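Beta-1,3-xylanase (Alcaligenes sp., PDB 2COV) probably binds beta-1,3-xylan through this family 31 carbohydrate-binding module, holding the parent beta-1,3-xylanase to its polysaccharide substrate. Local coordinates at residues V25-D29 / K30-A34; Y38-N42 / D43-P47. One frame throughout, in Å; residues are numbered along the deposited sequence.

Interaction 1: V25-D29 / K30-A34; sequences VYHVD and KGWSA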
loop_
_atom_site.group_PDB
_atom_site.type_symbol
_atom_site.label_atom_id
_atom_site.label_comp_id
_atom_site.label_asym_id
_atom_site.label_seq_id
_atom_site.Cartn_x
_atom_site.Cartn_y
_atom_site.Cartn_z
ATOM N N VAL A 25 -10.872 -13.213 14.833
ATOM C CA VAL A 25 -10.725 -13.239 13.367
ATOM C C VAL A 25 -9.797 -14.370 13.044
ATOM O O VAL A 25 -8.795 -14.584 13.726
ATOM C CB VAL A 25 -10.182 -11.907 12.845
ATOM C CG1 VAL A 25 -9.971 -11.944 11.354
ATOM C CG2 VAL A 25 -11.105 -10.733 13.263
ATOM N N TYR A 26 -10.107 -15.170 12.051
ATOM C CA TYR A 26 -9.244 -16.284 11.693
ATOM C C TYR A 26 -9.255 -16.578 10.205
ATOM O O TYR A 26 -10.122 -16.211 9.451
ATOM C CB TYR A 26 -9.643 -17.534 12.462
ATOM C CG TYR A 26 -11.008 -18.116 12.088
ATOM C CD1 TYR A 26 -11.148 -18.993 11.031
ATOM C CD2 TYR A 26 -12.157 -17.826 12.836
ATOM C CE1 TYR A 26 -12.382 -19.535 10.696
ATOM C CE2 TYR A 26 -13.360 -18.373 12.504
ATOM C CZ TYR A 26 -13.498 -19.206 11.443
ATOM O OH TYR A 26 -14.742 -19.771 11.143
ATOM N N HIS A 27 -8.177 -17.260 9.791
ATOM C CA HIS A 27 -8.079 -17.843 8.488
ATOM C C HIS A 27 -7.581 -19.293 8.644
ATOM O O HIS A 27 -6.507 -19.534 9.180
ATOM C CB HIS A 27 -7.150 -17.110 7.527
ATOM C CG HIS A 27 -7.464 -17.373 6.078
ATOM N ND1 HIS A 27 -7.472 -18.647 5.537
ATOM C CD2 HIS A 27 -7.936 -16.545 5.103
ATOM C CE1 HIS A 27 -7.880 -18.566 4.267
ATOM N NE2 HIS A 27 -8.165 -17.295 3.968
ATOM N N VAL A 28 -8.358 -20.246 8.160
ATOM C CA VAL A 28 -7.950 -21.638 8.111
ATOM C C VAL A 28 -6.651 -21.768 7.300
ATOM O O VAL A 28 -6.435 -21.102 6.301
ATOM C CB VAL A 28 -9.077 -22.505 7.494
ATOM C CG1 VAL A 28 -8.649 -23.963 7.301
ATOM C CG2 VAL A 28 -10.269 -22.462 8.424
ATOM N N ASP A 29 -5.756 -22.644 7.761
ATOM C CA ASP A 29 -4.472 -22.888 7.043
ATOM C C ASP A 29 -4.724 -23.416 5.645
ATOM O O ASP A 29 -5.347 -24.468 5.500
ATOM C CB ASP A 29 -3.687 -23.903 7.878
ATOM C CG ASP A 29 -2.317 -24.141 7.354
ATOM O OD1 ASP A 29 -1.857 -23.366 6.489
ATOM O OD2 ASP A 29 -1.697 -25.083 7.880
ATOM N N LYS A 30 -4.187 -22.769 4.627
ATOM C CA LYS A 30 -4.267 -23.214 3.212
ATOM C C LYS A 30 -2.899 -23.592 2.670
ATOM O O LYS A 30 -2.724 -23.782 1.463
ATOM C CB LYS A 30 -4.846 -22.114 2.343
ATOM C CG LYS A 30 -6.236 -21.644 2.741
ATOM C CD LYS A 30 -7.174 -22.752 2.991
ATOM C CE LYS A 30 -7.417 -23.580 1.793
ATOM N NZ LYS A 30 -8.707 -24.350 1.908
ATOM N N GLY A 31 -1.908 -23.713 3.546
ATOM C CA GLY A 31 -0.654 -24.350 3.130
ATOM C C GLY A 31 0.516 -23.460 2.906
ATOM O O GLY A 31 1.592 -23.921 2.548
ATOM N N TRP A 32 0.370 -22.172 3.138
ATOM C CA TRP A 32 1.451 -21.193 2.938
ATOM C C TRP A 32 2.665 -21.530 3.773
ATOM O O TRP A 32 2.509 -22.073 4.870
ATOM C CB TRP A 32 1.003 -19.822 3.310
ATOM C CG TRP A 32 -0.339 -19.396 2.789
ATOM C CD1 TRP A 32 -0.615 -18.857 1.587
ATOM C CD2 TRP A 32 -1.537 -19.376 3.528
ATOM N NE1 TRP A 32 -1.935 -18.577 1.525
ATOM C CE2 TRP A 32 -2.522 -18.863 2.702
ATOM C CE3 TRP A 32 -1.887 -19.751 4.826
ATOM C CZ2 TRP A 32 -3.827 -18.697 3.131
ATOM C CZ3 TRP A 32 -3.153 -19.552 5.252
ATOM C CH2 TRP A 32 -4.107 -19.072 4.412
ATOM N N SER A 33 3.848 -21.111 3.373
ATOM C CA SER A 33 4.998 -21.296 4.245
ATOM C C SER A 33 4.808 -20.556 5.574
ATOM O O SER A 33 5.195 -21.056 6.594
ATOM C CB SER A 33 6.267 -20.862 3.508
ATOM O OG SER A 33 6.178 -19.575 2.942
ATOM N N ALA A 34 4.232 -19.371 5.560
ATOM C CA ALA A 34 3.731 -18.744 6.752
ATOM C C ALA A 34 4.799 -18.548 7.813
ATOM O O ALA A 34 4.574 -18.724 9.005
ATOM C CB ALA A 34 2.499 -19.415 7.267
HETATM O O HOH W 1 0.475 -22.127 6.692
#
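His27 and Trp32 meet in a T-shaped (edge-to-face) pair where strand 22-28 runs out into the loop before strand 37-41, in the antiparallel beta-sheet fold of this family 31 module. The edge of the indole points at a face of the imidazole. The planes stand at 76°, and the ring centroids are 5.3 Å apart. Trp32 CH2 leads the approach and comes to 3.6 Å from His27 ND1. His27 CG lies anti to the backbone N (chi1 -157°), and this carries the imidazole toward the loop.

The imidazole is also tied to its own strand. His27 ND1 donates to Val28 O at 2.8 Å, with the acceptor close to the ring plane. This bond limits rotation of the ring and so helps keep its face turned to Trp32. The same carbonyl lies near the indole, with Val28 O 3.6 Å from Trp32 CH2. Phe71 meets both rings, and Phe13 also meets the imidazole, so the pair belongs to an aromatic cluster.

Lys30 reaches His27 with its aliphatic part. Its CG is 3.8 Å from His27 CE1, and the two side chains cross at about a right angle. The chain bends at chi2 and chi3, and its NZ forms a salt bridge with Asp12.

Asp29 holds the start of the loop. Its OD2 pairs with Lys50 in a salt bridge, while its OD1 holds the loop backbone. A water gives one hydrogen bond to Asp29 OD1 and another to Trp32 O, linking the bend to the residue that bears the indole. Gly31, whose phi is positive, sends its N to Asp29 OD1 at 3.0 Å from above the carboxylate plane, with an angle of 157° at the hydrogen.

Interaction 2: Y38-N42 / D43-P47; sequences YVCLN and DYCLP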
loop_
_atom_site.group_PDB
_atom_site.type_symbol
_atom_site.label_atom_id
_atom_site.label_comp_id
_atom_site.label_asym_id
_atom_site.label_seq_id
_atom_site.Cartn_x
_atom_site.Cartn_y
_atom_site.Cartn_z
ATOM N N TYR A 38 -0.235 -11.978 9.861
ATOM C CA TYR A 38 -0.985 -10.976 10.616
ATOM C C TYR A 38 -2.466 -11.165 10.387
ATOM O O TYR A 38 -2.889 -11.392 9.270
ATOM C CB TYR A 38 -0.598 -9.548 10.256
ATOM C CG TYR A 38 0.787 -9.154 10.717
ATOM C CD1 TYR A 38 1.888 -9.405 9.951
ATOM C CD2 TYR A 38 0.975 -8.545 11.940
ATOM C CE1 TYR A 38 3.162 -9.130 10.408
ATOM C CE2 TYR A 38 2.201 -8.236 12.407
ATOM C CZ TYR A 38 3.298 -8.555 11.664
ATOM O OH TYR A 38 4.567 -8.272 12.123
ATOM N N VAL A 39 -3.200 -11.011 11.479
ATOM C CA VAL A 39 -4.637 -10.925 11.451
ATOM C C VAL A 39 -4.985 -9.501 11.858
ATOM O O VAL A 39 -4.452 -8.994 12.812
ATOM C CB VAL A 39 -5.197 -11.956 12.447
ATOM C CG1 VAL A 39 -6.649 -11.884 12.432
ATOM C CG2 VAL A 39 -4.705 -13.381 12.118
ATOM N N CYS A 40 -5.939 -8.891 11.155
ATOM C CA CYS A 40 -6.264 -7.476 11.400
ATOM C C CYS A 40 -7.761 -7.253 11.400
ATOM O O CYS A 40 -8.533 -7.929 10.687
ATOM C CB CYS A 40 -5.684 -6.552 10.319
ATOM S SG CYS A 40 -4.057 -7.011 9.703
ATOM N N LEU A 41 -8.141 -6.249 12.183
ATOM C CA LEU A 41 -9.531 -5.762 12.215
ATOM C C LEU A 41 -9.440 -4.261 11.976
ATOM O O LEU A 41 -8.793 -3.540 12.742
ATOM C CB LEU A 41 -10.143 -6.009 13.619
ATOM C CG LEU A 41 -11.617 -5.764 13.717
ATOM C CD1 LEU A 41 -12.371 -6.871 13.059
ATOM C CD2 LEU A 41 -12.095 -5.599 15.196
ATOM N N ASN A 42 -10.079 -3.798 10.919
ATOM C CA ASN A 42 -9.985 -2.412 10.548
ATOM C C ASN A 42 -8.554 -1.898 10.478
ATOM O O ASN A 42 -8.227 -0.734 10.851
ATOM C CB ASN A 42 -10.825 -1.477 11.458
ATOM C CG ASN A 42 -12.301 -1.573 11.238
ATOM O OD1 ASN A 42 -12.775 -2.251 10.297
ATOM N ND2 ASN A 42 -13.070 -0.933 12.090
ATOM N N ASP A 43 -7.668 -2.727 9.921
ATOM C CA ASP A 43 -6.272 -2.374 9.701
ATOM C C ASP A 43 -5.433 -2.206 10.973
ATOM O O ASP A 43 -4.326 -1.684 10.939
ATOM C CB ASP A 43 -6.078 -1.113 8.782
ATOM C CG ASP A 43 -7.004 -1.106 7.612
ATOM O OD1 ASP A 43 -7.923 -0.216 7.516
ATOM O OD2 ASP A 43 -6.864 -2.033 6.781
ATOM N N TYR A 44 -5.966 -2.666 12.109
ATOM C CA TYR A 44 -5.197 -2.840 13.358
ATOM C C TYR A 44 -4.749 -4.303 13.343
ATOM O O TYR A 44 -5.604 -5.173 13.360
ATOM C CB TYR A 44 -6.081 -2.530 14.553
ATOM C CG TYR A 44 -5.391 -2.776 15.856
ATOM C CD1 TYR A 44 -4.627 -1.800 16.436
ATOM C CD2 TYR A 44 -5.527 -3.980 16.510
ATOM C CE1 TYR A 44 -3.998 -2.051 17.646
ATOM C CE2 TYR A 44 -4.870 -4.191 17.735
ATOM C CZ TYR A 44 -4.091 -3.246 18.259
ATOM O OH TYR A 44 -3.458 -3.456 19.479
ATOM N N CYS A 45 -3.450 -4.489 13.197
ATOM C CA CYS A 45 -2.892 -5.828 12.896
ATOM C C CYS A 45 -2.080 -6.379 14.024
ATOM O O CYS A 45 -1.289 -5.672 14.631
ATOM C CB CYS A 45 -1.993 -5.735 11.671
ATOM S SG CYS A 45 -2.904 -5.252 10.118
ATOM N N LEU A 46 -2.248 -7.696 14.244
ATOM C CA LEU A 46 -1.491 -8.474 15.237
ATOM C C LEU A 46 -1.016 -9.722 14.647
ATOM O O LEU A 46 -1.657 -10.301 13.832
ATOM C CB LEU A 46 -2.396 -8.795 16.434
ATOM C CG LEU A 46 -3.037 -7.672 17.178
ATOM C CD1 LEU A 46 -4.161 -8.119 18.151
ATOM C CD2 LEU A 46 -1.903 -7.010 17.969
ATOM N N PRO A 47 0.135 -10.208 15.118
ATOM C CA PRO A 47 0.587 -11.535 14.634
ATOM C C PRO A 47 -0.384 -12.577 15.018
ATOM O O PRO A 47 -0.838 -12.620 16.185
ATOM C CB PRO A 47 1.929 -11.730 15.351
ATOM C CG PRO A 47 2.328 -10.530 15.838
ATOM C CD PRO A 47 1.102 -9.611 16.042
#
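Cys40 and Cys45 face each other across a beta hairpin and are joined by a disulfide. They form a non-hydrogen-bonded antiparallel pair, with CA atoms only 4.0 Å apart. The SG atoms bond at 2.1 Å with chi3 101°. Both CB atoms point to the same face of the hairpin, and the torsions (chi1 -37° and -64°) turn the two sulfurs toward each other.

This is the tight part of the contact. Hydrogen-bonded pairs flank it: Val39 with Leu46, and Leu41 with Tyr44. Leu46 N reaches Val39 O at 2.9 Å, and Tyr44 N reaches Leu41 O at 3.0 Å. The latter bond closes the type I' turn through Asn42 and Asp43. Cys40 CA also lies 3.1 Å from Tyr44 O in a CA-H...O contact.

The open end is looser. There the Tyr38 ring lies obliquely beside Pro47, with Tyr38 CE2 4.0 Å from Pro47 CD. Tyr38 OH bonds to Trp36 of a second subunit. The turn is partly exposed but tied down by Lys68. Asn42 OD1 accepts from Lys68 N, and Asp43 OD2 forms a salt bridge with Lys68 NZ.

The covalent bond and the four backbone hydrogen bonds imply a fixed strand register, with the turn's polar side chains anchored to the neighbouring strand 66-75.

How the interactions relate
From the N terminus, the chain first reaches interaction 1, where strand 22-28 ends and Asp29 leads residues 30-34 into the loop to strand 37-41. Interaction 2 follows and closes the tight turn between strands 37-41 and 44-51. The two are in series, and neither nests within nor crosses the other. Their centres are 14 Å apart, yet they touch: Val25 CG1 packs on Val39 CG1 at 3.5 Å, and Val25 CG2 also meets Leu41 CD1. Strand 66-75 borders both, receiving Trp32 and Ala34 from interaction 1 and Cys40 and Leu41 from interaction 2. These valine and leucine side chains pack strand 22-28 against strand 37-41, although strand 54-60 separates strand 22-28 from the hairpin in the antiparallel sheet.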